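Local coordinates for protein scyllo-inositol 2-dehydrogenase (NADP(+)) IolW (PDB 3GDO) that catalyses the reversible NADPH-dependent reduction of scyllo-inosose to scyllo-inositol and cannot use NADH in place of NADPH, at residues N124-N129 with I182-L187; N147-S152 with H188-P193; T174-G179 with R331-A336. All blocks are in the same frame, centred on the assembly; numbering follows the deposited sequence.

Contact 1 (N124-N129 with I182-L187); sequences NRRWDN and IIDQTL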
ATOM      1  N   ASN B 124      -2.196 -23.757   2.855  1.00 31.51           N
ATOM      2  CA  ASN B 124      -0.853 -24.203   2.560  1.00 33.32           C
ATOM      3  C   ASN B 124       0.115 -23.075   2.254  1.00 33.23           C
ATOM      4  O   ASN B 124       1.301 -23.329   2.229  1.00 32.79           O
ATOM      5  CB  ASN B 124      -0.824 -25.272   1.459  1.00 32.71           C
ATOM      6  CG  ASN B 124      -1.241 -24.745   0.101  1.00 35.81           C
ATOM      7  OD1 ASN B 124      -2.069 -23.858  -0.018  1.00 37.63           O
ATOM      8  ND2 ASN B 124      -0.660 -25.319  -0.941  1.00 39.38           N
ATOM      9  N   ARG B 125      -0.383 -21.847   2.031  1.00 33.44           N
ATOM     10  CA  ARG B 125       0.529 -20.703   1.809  1.00 34.69           C
ATOM     11  C   ARG B 125       1.368 -20.379   3.038  1.00 33.52           C
ATOM     12  O   ARG B 125       2.239 -19.512   2.958  1.00 34.44           O
ATOM     13  CB  ARG B 125      -0.200 -19.405   1.353  1.00 34.61           C
ATOM     14  CG  ARG B 125      -0.906 -19.409  -0.005  1.00 38.65           C
ATOM     15  CD  ARG B 125      -0.649 -20.627  -0.808  1.00 40.52           C
ATOM     16  NE  ARG B 125      -1.013 -20.431  -2.200  1.00 44.01           N
ATOM     17  CZ  ARG B 125      -1.748 -21.279  -2.920  1.00 44.28           C
ATOM     18  NH1 ARG B 125      -2.248 -22.393  -2.391  1.00 41.38           N
ATOM     19  NH2 ARG B 125      -1.993 -21.004  -4.193  1.00 46.88           N
ATOM     20  N   ARG B 126       1.128 -21.041   4.175  1.00 33.59           N
ATOM     21  CA  ARG B 126       2.077 -20.937   5.279  1.00 32.82           C
ATOM     22  C   ARG B 126       3.380 -21.658   4.916  1.00 32.82           C
ATOM     23  O   ARG B 126       4.364 -21.497   5.617  1.00 32.72           O
ATOM     24  CB  ARG B 126       1.552 -21.507   6.591  1.00 33.42           C
ATOM     25  CG  ARG B 126       0.339 -20.796   7.181  1.00 34.31           C
ATOM     26  CD  ARG B 126      -0.054 -21.449   8.502  1.00 35.05           C
ATOM     27  NE  ARG B 126      -1.373 -21.011   8.928  1.00 34.73           N
ATOM     28  CZ  ARG B 126      -1.992 -21.426  10.029  1.00 35.85           C
ATOM     29  NH1 ARG B 126      -1.422 -22.310  10.865  1.00 29.83           N
ATOM     30  NH2 ARG B 126      -3.207 -20.966  10.294  1.00 34.72           N
ATOM     31  N   TRP B 127       3.371 -22.478   3.870  1.00 32.50           N
ATOM     32  CA  TRP B 127       4.628 -23.150   3.407  1.00 33.37           C
ATOM     33  C   TRP B 127       5.112 -22.665   2.023  1.00 33.30           C
ATOM     34  O   TRP B 127       5.884 -23.359   1.341  1.00 34.24           O
ATOM     35  CB  TRP B 127       4.544 -24.708   3.550  1.00 32.15           C
ATOM     36  CG  TRP B 127       4.335 -25.113   5.022  1.00 32.50           C
ATOM     37  CD1 TRP B 127       5.312 -25.409   5.967  1.00 32.77           C
ATOM     38  CD2 TRP B 127       3.078 -25.203   5.712  1.00 32.07           C
ATOM     39  NE1 TRP B 127       4.729 -25.654   7.189  1.00 31.69           N
ATOM     40  CE2 TRP B 127       3.363 -25.543   7.060  1.00 34.10           C
ATOM     41  CE3 TRP B 127       1.740 -24.986   5.326  1.00 30.14           C
ATOM     42  CZ2 TRP B 127       2.363 -25.695   8.015  1.00 32.80           C
ATOM     43  CZ3 TRP B 127       0.742 -25.144   6.278  1.00 33.35           C
ATOM     44  CH2 TRP B 127       1.061 -25.511   7.606  1.00 34.24           C
ATOM     45  N   ASP B 128       4.657 -21.468   1.616  1.00 33.76           N
ATOM     46  CA  ASP B 128       5.211 -20.742   0.459  1.00 34.06           C
ATOM     47  C   ASP B 128       6.652 -20.311   0.770  1.00 34.15           C
ATOM     48  O   ASP B 128       6.970 -19.980   1.931  1.00 34.03           O
ATOM     49  CB  ASP B 128       4.382 -19.485   0.145  1.00 33.67           C
ATOM     50  CG  ASP B 128       3.196 -19.765  -0.756  1.00 33.65           C
ATOM     51  OD1 ASP B 128       2.867 -20.946  -0.993  1.00 34.14           O
ATOM     52  OD2 ASP B 128       2.574 -18.786  -1.264  1.00 36.43           O
ATOM     53  N   ASN B 129       7.529 -20.339  -0.247  1.00 34.23           N
ATOM     54  CA  ASN B 129       8.923 -19.925  -0.010  1.00 34.07           C
ATOM     55  C   ASN B 129       9.081 -18.575   0.697  1.00 34.90           C
ATOM     56  O   ASN B 129       9.762 -18.477   1.728  1.00 34.99           O
ATOM     57  CB  ASN B 129       9.810 -20.031  -1.275  1.00 33.56           C
ATOM     58  CG  ASN B 129       9.179 -19.458  -2.560  1.00 34.39           C
ATOM     59  OD1 ASN B 129       8.299 -18.555  -2.566  1.00 33.99           O
ATOM     60  ND2 ASN B 129       9.658 -19.979  -3.670  1.00 30.55           N
ATOM     61  N   ILE B 182      -3.487 -14.483   2.467  1.00 28.44           N
ATOM     62  CA  ILE B 182      -2.583 -13.504   3.079  1.00 28.58           C
ATOM     63  C   ILE B 182      -3.108 -13.036   4.440  1.00 29.52           C
ATOM     64  O   ILE B 182      -2.338 -12.616   5.304  1.00 28.98           O
ATOM     65  CB  ILE B 182      -2.234 -12.336   2.079  1.00 30.52           C
ATOM     66  CG1 ILE B 182      -3.492 -11.602   1.587  1.00 25.29           C
ATOM     67  CG2 ILE B 182      -1.476 -12.904   0.861  1.00 26.51           C
ATOM     68  CD1 ILE B 182      -3.139 -10.250   0.823  1.00 28.61           C
ATOM     69  N   ILE B 183      -4.428 -13.171   4.632  1.00 30.20           N
ATOM     70  CA  ILE B 183      -5.052 -13.013   5.937  1.00 31.15           C
ATOM     71  C   ILE B 183      -4.554 -14.120   6.890  1.00 31.35           C
ATOM     72  O   ILE B 183      -4.187 -13.850   8.037  1.00 32.00           O
ATOM     73  CB  ILE B 183      -6.584 -13.052   5.814  1.00 30.63           C
ATOM     74  CG1 ILE B 183      -7.099 -11.752   5.192  1.00 31.32           C
ATOM     75  CG2 ILE B 183      -7.270 -13.292   7.197  1.00 32.45           C
ATOM     76  CD1 ILE B 183      -8.614 -11.832   4.768  1.00 29.69           C
ATOM     77  N   ASP B 184      -4.512 -15.354   6.410  1.00 31.41           N
ATOM     78  CA  ASP B 184      -4.094 -16.484   7.248  1.00 32.12           C
ATOM     79  C   ASP B 184      -2.662 -16.263   7.716  1.00 32.75           C
ATOM     80  O   ASP B 184      -2.309 -16.507   8.907  1.00 32.66           O
ATOM     81  CB  ASP B 184      -4.204 -17.827   6.484  1.00 31.94           C
ATOM     82  CG  ASP B 184      -3.668 -19.029   7.304  1.00 34.04           C
ATOM     83  OD1 ASP B 184      -4.346 -19.434   8.273  1.00 30.35           O
ATOM     84  OD2 ASP B 184      -2.562 -19.576   6.986  1.00 34.91           O
ATOM     85  N   GLN B 185      -1.830 -15.797   6.784  1.00 32.31           N
ATOM     86  CA  GLN B 185      -0.421 -15.556   7.082  1.00 30.82           C
ATOM     87  C   GLN B 185      -0.307 -14.508   8.181  1.00 30.95           C
ATOM     88  O   GLN B 185       0.463 -14.669   9.145  1.00 28.24           O
ATOM     89  CB  GLN B 185       0.298 -15.080   5.834  1.00 29.91           C
ATOM     90  CG  GLN B 185       0.550 -16.206   4.834  1.00 31.70           C
ATOM     91  CD  GLN B 185       1.343 -15.772   3.600  1.00 32.79           C
ATOM     92  OE1 GLN B 185       1.421 -14.593   3.276  1.00 32.86           O
ATOM     93  NE2 GLN B 185       1.942 -16.731   2.923  1.00 31.94           N
ATOM     94  N   THR B 186      -1.105 -13.448   8.038  1.00 30.40           N
ATOM     95  CA  THR B 186      -1.098 -12.335   8.992  1.00 31.69           C
ATOM     96  C   THR B 186      -1.557 -12.788  10.370  1.00 32.25           C
ATOM     97  O   THR B 186      -0.946 -12.396  11.391  1.00 32.78           O
ATOM     98  CB  THR B 186      -1.977 -11.139   8.531  1.00 31.06           C
ATOM     99  OG1 THR B 186      -1.665 -10.816   7.161  1.00 31.77           O
ATOM    100  CG2 THR B 186      -1.727  -9.944   9.401  1.00 28.57           C
ATOM    101  N   LEU B 187      -2.647 -13.569  10.409  1.00 32.95           N
ATOM    102  CA  LEU B 187      -3.162 -14.111  11.683  1.00 32.74           C
ATOM    103  C   LEU B 187      -2.105 -15.035  12.286  1.00 33.76           C
ATOM    104  O   LEU B 187      -1.863 -15.002  13.482  1.00 34.38           O
ATOM    105  CB  LEU B 187      -4.452 -14.855  11.465  1.00 32.40           C
ATOM    106  CG  LEU B 187      -5.623 -13.977  10.977  1.00 31.68           C
ATOM    107  CD1 LEU B 187      -6.862 -14.812  10.925  1.00 31.18           C
ATOM    108  CD2 LEU B 187      -5.818 -12.739  11.789  1.00 33.52           C
TER
HETATM  109  O   HOH W   1       2.915 -16.456   0.184  1.00 33.40           O
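Arg126 and Asp184 pair their charges across the seam between the loop that leaves the last strand of the Rossmann sheet, 119-122, and helix 174-190 of the C-terminal alpha/beta domain, the two-part build of the Gfo/Idh/MocA family. The salt bridge is bidentate and side-on. Arg126 NE reaches Asp184 OD2 at 2.7 Å, while Arg126 NH2 meets Asp184 OD1 at 2.8 Å, each on the syn side of its oxygen. Guanidinium and carboxylate lie nearly coplanar, their planes 10° apart, so that both N-H bonds point almost straight at their acceptors and a large turn of either group would probably cost one of the two bonds. The Arg126 chain runs extended from CG to NE (chi2 -179°), which carries the guanidinium out to the helix. The carboxylate of Glu325 also binds Arg126 NH2, so this nitrogen is shared by two acids.

Hydrogen bonds from the Gln185 amide, one direct and one through water, complete the contact. Gln185 OE1 is taken by the hydroxyl of Tyr239, which helps fix the rotation of the amide. Gln185 NE2 donates to a water 2.9 Å away that also lies within hydrogen-bonding distance of Asp128 OD2. Toward the loop backbone, Gln185 NE2 gives a hydrogen to Arg125 O at 2.8 Å, arriving 49° above the carbonyl plane.

Contact 2 (N147-S152 with H188-P193); sequences NTYQVS and HLFGMP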
ATOM      1  N   ASN B 147       6.368  -2.902  12.722  1.00 34.43           N
ATOM      2  CA  ASN B 147       5.377  -1.843  12.921  1.00 33.45           C
ATOM      3  C   ASN B 147       4.405  -1.721  11.736  1.00 32.74           C
ATOM      4  O   ASN B 147       3.309  -1.203  11.877  1.00 31.45           O
ATOM      5  CB  ASN B 147       6.064  -0.497  13.245  1.00 33.44           C
ATOM      6  CG  ASN B 147       6.940   0.011  12.110  1.00 36.35           C
ATOM      7  OD1 ASN B 147       6.439   0.389  11.035  1.00 37.83           O
ATOM      8  ND2 ASN B 147       8.241   0.034  12.333  1.00 36.32           N
ATOM      9  N   THR B 148       4.836  -2.188  10.569  1.00 32.15           N
ATOM     10  CA  THR B 148       4.030  -2.094   9.353  1.00 31.93           C
ATOM     11  C   THR B 148       4.239  -3.362   8.539  1.00 31.92           C
ATOM     12  O   THR B 148       5.406  -3.787   8.280  1.00 31.90           O
ATOM     13  CB  THR B 148       4.434  -0.856   8.483  1.00 30.34           C
ATOM     14  OG1 THR B 148       4.348   0.332   9.258  1.00 32.76           O
ATOM     15  CG2 THR B 148       3.504  -0.675   7.302  1.00 35.71           C
ATOM     16  N   TYR B 149       3.128  -3.933   8.066  1.00 30.74           N
ATOM     17  CA  TYR B 149       3.165  -5.242   7.375  1.00 30.04           C
ATOM     18  C   TYR B 149       2.196  -5.166   6.215  1.00 29.54           C
ATOM     19  O   TYR B 149       0.959  -5.177   6.406  1.00 29.31           O
ATOM     20  CB  TYR B 149       2.767  -6.375   8.369  1.00 28.55           C
ATOM     21  CG  TYR B 149       2.770  -7.771   7.757  1.00 31.01           C
ATOM     22  CD1 TYR B 149       3.956  -8.513   7.644  1.00 29.82           C
ATOM     23  CD2 TYR B 149       1.579  -8.370   7.324  1.00 29.89           C
ATOM     24  CE1 TYR B 149       3.956  -9.804   7.085  1.00 30.72           C
ATOM     25  CE2 TYR B 149       1.557  -9.662   6.792  1.00 28.83           C
ATOM     26  CZ  TYR B 149       2.738 -10.366   6.658  1.00 30.11           C
ATOM     27  OH  TYR B 149       2.692 -11.619   6.107  1.00 29.09           O
ATOM     28  N   GLN B 150       2.738  -5.018   5.016  1.00 29.30           N
ATOM     29  CA  GLN B 150       1.901  -4.662   3.847  1.00 28.92           C
ATOM     30  C   GLN B 150       2.087  -5.709   2.802  1.00 27.45           C
ATOM     31  O   GLN B 150       3.228  -5.991   2.388  1.00 25.60           O
ATOM     32  CB  GLN B 150       2.306  -3.307   3.246  1.00 30.13           C
ATOM     33  CG  GLN B 150       1.967  -2.135   4.129  1.00 35.37           C
ATOM     34  CD  GLN B 150       2.461  -0.794   3.558  1.00 42.82           C
ATOM     35  OE1 GLN B 150       3.389  -0.753   2.728  1.00 45.54           O
ATOM     36  NE2 GLN B 150       1.857   0.311   4.030  1.00 44.57           N
ATOM     37  N   VAL B 151       0.979  -6.311   2.395  1.00 25.96           N
ATOM     38  CA  VAL B 151       1.049  -7.453   1.469  1.00 27.55           C
ATOM     39  C   VAL B 151       0.128  -7.167   0.303  1.00 28.47           C
ATOM     40  O   VAL B 151      -1.043  -6.758   0.508  1.00 27.64           O
ATOM     41  CB  VAL B 151       0.641  -8.813   2.166  1.00 26.33           C
ATOM     42  CG1 VAL B 151       0.903  -9.967   1.248  1.00 24.94           C
ATOM     43  CG2 VAL B 151       1.435  -8.980   3.466  1.00 26.54           C
ATOM     44  N   SER B 152       0.636  -7.326  -0.911  1.00 30.37           N
ATOM     45  CA  SER B 152      -0.284  -7.193  -2.067  1.00 33.08           C
ATOM     46  C   SER B 152      -0.393  -8.430  -2.897  1.00 33.52           C
ATOM     47  O   SER B 152       0.556  -9.208  -3.023  1.00 35.89           O
ATOM     48  CB  SER B 152       0.025  -5.978  -2.943  1.00 34.19           C
ATOM     49  OG  SER B 152       1.126  -6.200  -3.767  1.00 40.53           O
ATOM     50  N   HIS B 188      -1.433 -15.793  11.431  1.00 33.36           N
ATOM     51  CA  HIS B 188      -0.419 -16.738  11.877  1.00 34.56           C
ATOM     52  C   HIS B 188       0.689 -15.992  12.576  1.00 35.07           C
ATOM     53  O   HIS B 188       1.180 -16.425  13.626  1.00 35.37           O
ATOM     54  CB  HIS B 188       0.146 -17.561  10.709  1.00 33.60           C
ATOM     55  CG  HIS B 188       1.065 -18.670  11.131  1.00 36.18           C
ATOM     56  ND1 HIS B 188       0.666 -19.696  11.970  1.00 36.65           N
ATOM     57  CD2 HIS B 188       2.364 -18.910  10.834  1.00 36.64           C
ATOM     58  CE1 HIS B 188       1.674 -20.536  12.142  1.00 36.33           C
ATOM     59  NE2 HIS B 188       2.715 -20.080  11.471  1.00 38.04           N
ATOM     60  N   LEU B 189       1.096 -14.869  11.996  1.00 35.07           N
ATOM     61  CA  LEU B 189       2.210 -14.107  12.560  1.00 34.86           C
ATOM     62  C   LEU B 189       1.851 -13.319  13.814  1.00 34.94           C
ATOM     63  O   LEU B 189       2.652 -13.251  14.703  1.00 34.87           O
ATOM     64  CB  LEU B 189       2.840 -13.162  11.532  1.00 33.67           C
ATOM     65  CG  LEU B 189       3.630 -13.654  10.323  1.00 35.75           C
ATOM     66  CD1 LEU B 189       4.082 -12.425   9.558  1.00 33.62           C
ATOM     67  CD2 LEU B 189       4.840 -14.507  10.720  1.00 34.20           C
ATOM     68  N   PHE B 190       0.666 -12.708  13.888  1.00 35.15           N
ATOM     69  CA  PHE B 190       0.441 -11.705  14.923  1.00 35.33           C
ATOM     70  C   PHE B 190      -0.843 -11.901  15.729  1.00 35.55           C
ATOM     71  O   PHE B 190      -1.171 -11.043  16.555  1.00 36.19           O
ATOM     72  CB  PHE B 190       0.373 -10.275  14.312  1.00 35.88           C
ATOM     73  CG  PHE B 190       1.453  -9.957  13.325  1.00 37.02           C
ATOM     74  CD1 PHE B 190       2.791  -9.823  13.733  1.00 36.46           C
ATOM     75  CD2 PHE B 190       1.130  -9.747  11.971  1.00 36.55           C
ATOM     76  CE1 PHE B 190       3.807  -9.490  12.776  1.00 38.66           C
ATOM     77  CE2 PHE B 190       2.146  -9.418  11.019  1.00 37.25           C
ATOM     78  CZ  PHE B 190       3.463  -9.279  11.424  1.00 35.43           C
ATOM     79  N   GLY B 191      -1.579 -12.983  15.499  1.00 35.80           N
ATOM     80  CA  GLY B 191      -2.848 -13.207  16.218  1.00 35.74           C
ATOM     81  C   GLY B 191      -3.954 -12.333  15.670  1.00 36.26           C
ATOM     82  O   GLY B 191      -3.829 -11.763  14.578  1.00 37.07           O
ATOM     83  N   MET B 192      -5.043 -12.208  16.409  1.00 35.75           N
ATOM     84  CA  MET B 192      -6.178 -11.452  15.948  1.00 36.03           C
ATOM     85  C   MET B 192      -5.947  -9.965  16.175  1.00 37.24           C
ATOM     86  O   MET B 192      -5.387  -9.576  17.218  1.00 36.67           O
ATOM     87  CB  MET B 192      -7.470 -11.901  16.670  1.00 35.93           C
ATOM     88  CG  MET B 192      -8.101 -13.243  16.139  1.00 36.44           C
ATOM     89  SD  MET B 192      -8.601 -13.236  14.384  1.00 33.52           S
ATOM     90  CE  MET B 192     -10.267 -12.707  14.526  1.00 28.19           C
ATOM     91  N   PRO B 193      -6.405  -9.121  15.214  1.00 37.71           N
ATOM     92  CA  PRO B 193      -6.322  -7.673  15.357  1.00 37.28           C
ATOM     93  C   PRO B 193      -7.457  -7.146  16.236  1.00 38.24           C
ATOM     94  O   PRO B 193      -8.360  -7.884  16.601  1.00 37.56           O
ATOM     95  CB  PRO B 193      -6.508  -7.172  13.914  1.00 37.54           C
ATOM     96  CG  PRO B 193      -7.425  -8.188  13.298  1.00 36.67           C
ATOM     97  CD  PRO B 193      -7.010  -9.516  13.920  1.00 37.73           C
TER
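Tyr149 offers one face of its ring to the edge of Phe190, with Phe190 CE2 3.7 Å from Tyr149 CG and lying toward the rim of the tyrosine ring. The planes stand at 79° and the ring centroids are 5.2 Å apart, a T-shaped (edge-to-face) pair in which phenylalanine supplies the edge. The Phe190 ring has its own cover: Leu189 CB, from the preceding residue, sits over the centre of one face. Leu189 also reaches forward on its own account, its CD1 approaching the phenol end of the tyrosine obliquely at 3.6 Å from Tyr149 CE1.

Two consecutive residues at the end of helix 174-190 thus grip different parts of a single ring, Phe190 near its root and Leu189 farther out. Tyr149 can serve both because its CG is anti to the backbone N (chi1 180°), which sends the ring off the strand toward the helix. No hydrogen bond joins the segments, and the contact is apolar throughout. Phe131 of helix 129-139 packs against both Tyr149 and Leu189, while Leu222 of the neighbouring strand 222-228 touches Phe190.

Directly after Phe190 the helix ends at Gly191, whose positive phi suits glycine. A helix laid against one face of a mixed beta-sheet, bound to it by interlocking aromatic and aliphatic side chains, is the layered alpha/beta packing of the C-terminal domain in this oxidoreductase family.

Contact 3 (T174-G179 with R331-A336); sequences TLYDLG and RIIEAA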
ATOM      1  N   THR B 174     -12.380 -12.329  -5.099  1.00 31.17           N
ATOM      2  CA  THR B 174     -10.955 -12.476  -4.834  1.00 29.88           C
ATOM      3  C   THR B 174     -10.576 -12.348  -3.344  1.00 28.96           C
ATOM      4  O   THR B 174      -9.487 -12.774  -2.971  1.00 29.44           O
ATOM      5  CB  THR B 174     -10.139 -11.430  -5.595  1.00 29.11           C
ATOM      6  OG1 THR B 174     -10.710 -10.157  -5.298  1.00 26.77           O
ATOM      7  CG2 THR B 174     -10.109 -11.721  -7.153  1.00 28.00           C
ATOM      8  N   LEU B 175     -11.414 -11.744  -2.517  1.00 28.78           N
ATOM      9  CA  LEU B 175     -11.125 -11.672  -1.081  1.00 29.96           C
ATOM     10  C   LEU B 175     -11.203 -13.081  -0.437  1.00 29.90           C
ATOM     11  O   LEU B 175     -10.310 -13.496   0.317  1.00 30.31           O
ATOM     12  CB  LEU B 175     -12.069 -10.668  -0.374  1.00 30.18           C
ATOM     13  CG  LEU B 175     -11.987 -10.578   1.150  1.00 31.91           C
ATOM     14  CD1 LEU B 175     -10.571 -10.160   1.641  1.00 29.03           C
ATOM     15  CD2 LEU B 175     -13.098  -9.664   1.728  1.00 31.20           C
ATOM     16  N   TYR B 176     -12.259 -13.834  -0.758  1.00 30.71           N
ATOM     17  CA  TYR B 176     -12.302 -15.250  -0.364  1.00 31.25           C
ATOM     18  C   TYR B 176     -11.195 -16.069  -1.014  1.00 32.26           C
ATOM     19  O   TYR B 176     -10.510 -16.843  -0.348  1.00 31.70           O
ATOM     20  CB  TYR B 176     -13.630 -15.887  -0.747  1.00 31.75           C
ATOM     21  CG  TYR B 176     -14.741 -15.580   0.235  1.00 30.84           C
ATOM     22  CD1 TYR B 176     -15.708 -14.614  -0.055  1.00 30.16           C
ATOM     23  CD2 TYR B 176     -14.816 -16.267   1.434  1.00 29.47           C
ATOM     24  CE1 TYR B 176     -16.756 -14.358   0.850  1.00 31.65           C
ATOM     25  CE2 TYR B 176     -15.845 -16.014   2.357  1.00 32.94           C
ATOM     26  CZ  TYR B 176     -16.801 -15.068   2.061  1.00 32.36           C
ATOM     27  OH  TYR B 176     -17.803 -14.830   2.992  1.00 32.32           O
ATOM     28  N   ASP B 177     -11.003 -15.896  -2.305  1.00 31.20           N
ATOM     29  CA  ASP B 177     -10.100 -16.781  -3.011  1.00 33.39           C
ATOM     30  C   ASP B 177      -8.606 -16.469  -2.773  1.00 32.67           C
ATOM     31  O   ASP B 177      -7.804 -17.376  -2.559  1.00 33.89           O
ATOM     32  CB  ASP B 177     -10.402 -16.755  -4.492  1.00 34.79           C
ATOM     33  CG  ASP B 177      -9.573 -17.745  -5.249  1.00 39.42           C
ATOM     34  OD1 ASP B 177      -9.193 -18.795  -4.672  1.00 48.08           O
ATOM     35  OD2 ASP B 177      -9.289 -17.501  -6.423  1.00 45.79           O
ATOM     36  N   LEU B 178      -8.242 -15.201  -2.760  1.00 32.00           N
ATOM     37  CA  LEU B 178      -6.825 -14.805  -2.633  1.00 31.46           C
ATOM     38  C   LEU B 178      -6.570 -14.170  -1.293  1.00 30.98           C
ATOM     39  O   LEU B 178      -5.567 -14.480  -0.638  1.00 31.31           O
ATOM     40  CB  LEU B 178      -6.425 -13.810  -3.745  1.00 31.48           C
ATOM     41  CG  LEU B 178      -6.678 -14.187  -5.217  1.00 32.54           C
ATOM     42  CD1 LEU B 178      -6.023 -13.127  -6.125  1.00 32.84           C
ATOM     43  CD2 LEU B 178      -6.234 -15.551  -5.618  1.00 31.24           C
ATOM     44  N   GLY B 179      -7.482 -13.280  -0.884  1.00 29.98           N
ATOM     45  CA  GLY B 179      -7.352 -12.591   0.397  1.00 29.90           C
ATOM     46  C   GLY B 179      -7.190 -13.560   1.561  1.00 29.67           C
ATOM     47  O   GLY B 179      -6.407 -13.292   2.480  1.00 28.56           O
ATOM     48  N   ARG B 331     -13.791 -14.956   9.857  1.00 31.96           N
ATOM     49  CA  ARG B 331     -14.167 -13.841  10.718  1.00 32.56           C
ATOM     50  C   ARG B 331     -13.607 -12.510  10.194  1.00 31.79           C
ATOM     51  O   ARG B 331     -14.294 -11.479  10.213  1.00 29.88           O
ATOM     52  CB  ARG B 331     -13.650 -14.076  12.146  1.00 32.77           C
ATOM     53  CG  ARG B 331     -14.497 -15.069  12.950  1.00 37.52           C
ATOM     54  CD  ARG B 331     -14.498 -14.720  14.437  1.00 46.22           C
ATOM     55  NE  ARG B 331     -13.770 -15.743  15.170  1.00 52.93           N
ATOM     56  CZ  ARG B 331     -14.332 -16.851  15.651  1.00 55.37           C
ATOM     57  NH1 ARG B 331     -15.640 -17.065  15.477  1.00 56.34           N
ATOM     58  NH2 ARG B 331     -13.583 -17.755  16.297  1.00 55.55           N
ATOM     59  N   ILE B 332     -12.352 -12.531   9.730  1.00 29.89           N
ATOM     60  CA  ILE B 332     -11.755 -11.290   9.220  1.00 29.65           C
ATOM     61  C   ILE B 332     -12.422 -10.930   7.916  1.00 29.72           C
ATOM     62  O   ILE B 332     -12.691  -9.754   7.683  1.00 30.29           O
ATOM     63  CB  ILE B 332     -10.231 -11.419   8.969  1.00 30.28           C
ATOM     64  CG1 ILE B 332      -9.507 -11.650  10.284  1.00 29.23           C
ATOM     65  CG2 ILE B 332      -9.661 -10.126   8.223  1.00 29.24           C
ATOM     66  CD1 ILE B 332      -9.718 -10.539  11.290  1.00 27.75           C
ATOM     67  N   ILE B 333     -12.692 -11.939   7.070  1.00 30.26           N
ATOM     68  CA  ILE B 333     -13.348 -11.702   5.774  1.00 30.61           C
ATOM     69  C   ILE B 333     -14.746 -11.068   5.950  1.00 31.42           C
ATOM     70  O   ILE B 333     -15.059 -10.085   5.283  1.00 30.93           O
ATOM     71  CB  ILE B 333     -13.388 -12.977   4.912  1.00 29.85           C
ATOM     72  CG1 ILE B 333     -11.975 -13.300   4.407  1.00 30.29           C
ATOM     73  CG2 ILE B 333     -14.266 -12.812   3.731  1.00 29.65           C
ATOM     74  CD1 ILE B 333     -11.913 -14.619   3.721  1.00 31.29           C
ATOM     75  N   GLU B 334     -15.543 -11.580   6.894  1.00 32.13           N
ATOM     76  CA  GLU B 334     -16.899 -11.041   7.138  1.00 33.39           C
ATOM     77  C   GLU B 334     -16.878  -9.640   7.689  1.00 32.34           C
ATOM     78  O   GLU B 334     -17.707  -8.803   7.315  1.00 34.22           O
ATOM     79  CB  GLU B 334     -17.722 -11.970   8.075  1.00 34.13           C
ATOM     80  CG  GLU B 334     -18.256 -13.233   7.372  1.00 37.20           C
ATOM     81  CD  GLU B 334     -19.260 -14.071   8.243  1.00 43.69           C
ATOM     82  OE1 GLU B 334     -20.472 -14.087   7.926  1.00 47.44           O
ATOM     83  OE2 GLU B 334     -18.833 -14.710   9.231  1.00 44.12           O
ATOM     84  N   ALA B 335     -15.917  -9.365   8.556  1.00 32.28           N
ATOM     85  CA  ALA B 335     -15.763  -8.015   9.122  1.00 32.28           C
ATOM     86  C   ALA B 335     -15.310  -6.984   8.065  1.00 31.73           C
ATOM     87  O   ALA B 335     -15.752  -5.840   8.070  1.00 30.79           O
ATOM     88  CB  ALA B 335     -14.780  -8.023  10.315  1.00 31.64           C
ATOM     89  N   ALA B 336     -14.420  -7.409   7.178  1.00 31.70           N
ATOM     90  CA  ALA B 336     -14.043  -6.596   5.997  1.00 31.59           C
ATOM     91  C   ALA B 336     -15.253  -6.255   5.142  1.00 31.50           C
ATOM     92  O   ALA B 336     -15.397  -5.113   4.706  1.00 31.80           O
ATOM     93  CB  ALA B 336     -13.013  -7.343   5.133  1.00 30.87           C
TER
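Ile333 points from helix 323-342 into the angle between Leu175 and Tyr176 of helix 174-190. Its CG2 methyl lies over one face of the Tyr176 ring, 3.9 Å from the centroid and 17° off the normal, a CH-pi contact. The same methyl meets Leu175 CD2 at 3.9 Å, the leucine and isoleucine side chains sliding past each other in opposite directions. With CG2 anti to its own backbone N, Ile333 puts this branch between both partners; its CD1 separately approaches Tyr176 CD2, 4.0 Å away. Leu175 continues across to Ala336, one helical turn beyond Ile333, where CD2 stands 4.1 Å from Ala336 CB.

The short helix segments run roughly antiparallel, at 145°, with axes 10.7 Å apart. On the sheet side, Leu215 of strand 212-219 touches both Leu175 and Ala336. The Tyr176 hydroxyl binds the backbone oxygen of Ala100, outside the helix pair. Replacing Tyr176 with a serine would probably leave Ile333 CG2 without the ring it lies against and the Ala100 carbonyl without its phenolic mate.

Between segments 174-179 and 331-336 no hydrogen bond or charge pair forms, which suggests that the fit rests on shape: leucine, isoleucine and alanine methyls and one aromatic face.

How the contacts relate
Helix 174-190 runs through all three contacts and illustrates how one helix can serve several partners. Along the chain its segments come in the order contact 3, contact 1, contact 2, and the contact centres lie 11 to 15 Å apart. Contact 1 ties it to the loop after the Rossmann sheet, contact 2 to strand 146-152 of the mixed sheet, and contact 3 to helix 323-342. Ile183 bridges contacts 1 and 3 by packing on Leu175, Ile332 and Ile333, while Thr186 touches Tyr149 of contact 2. The loop contact is polar, whereas the other two are apolar; the first ties the chain leaving the Rossmann sheet to a helix that they seat within the C-terminal domain.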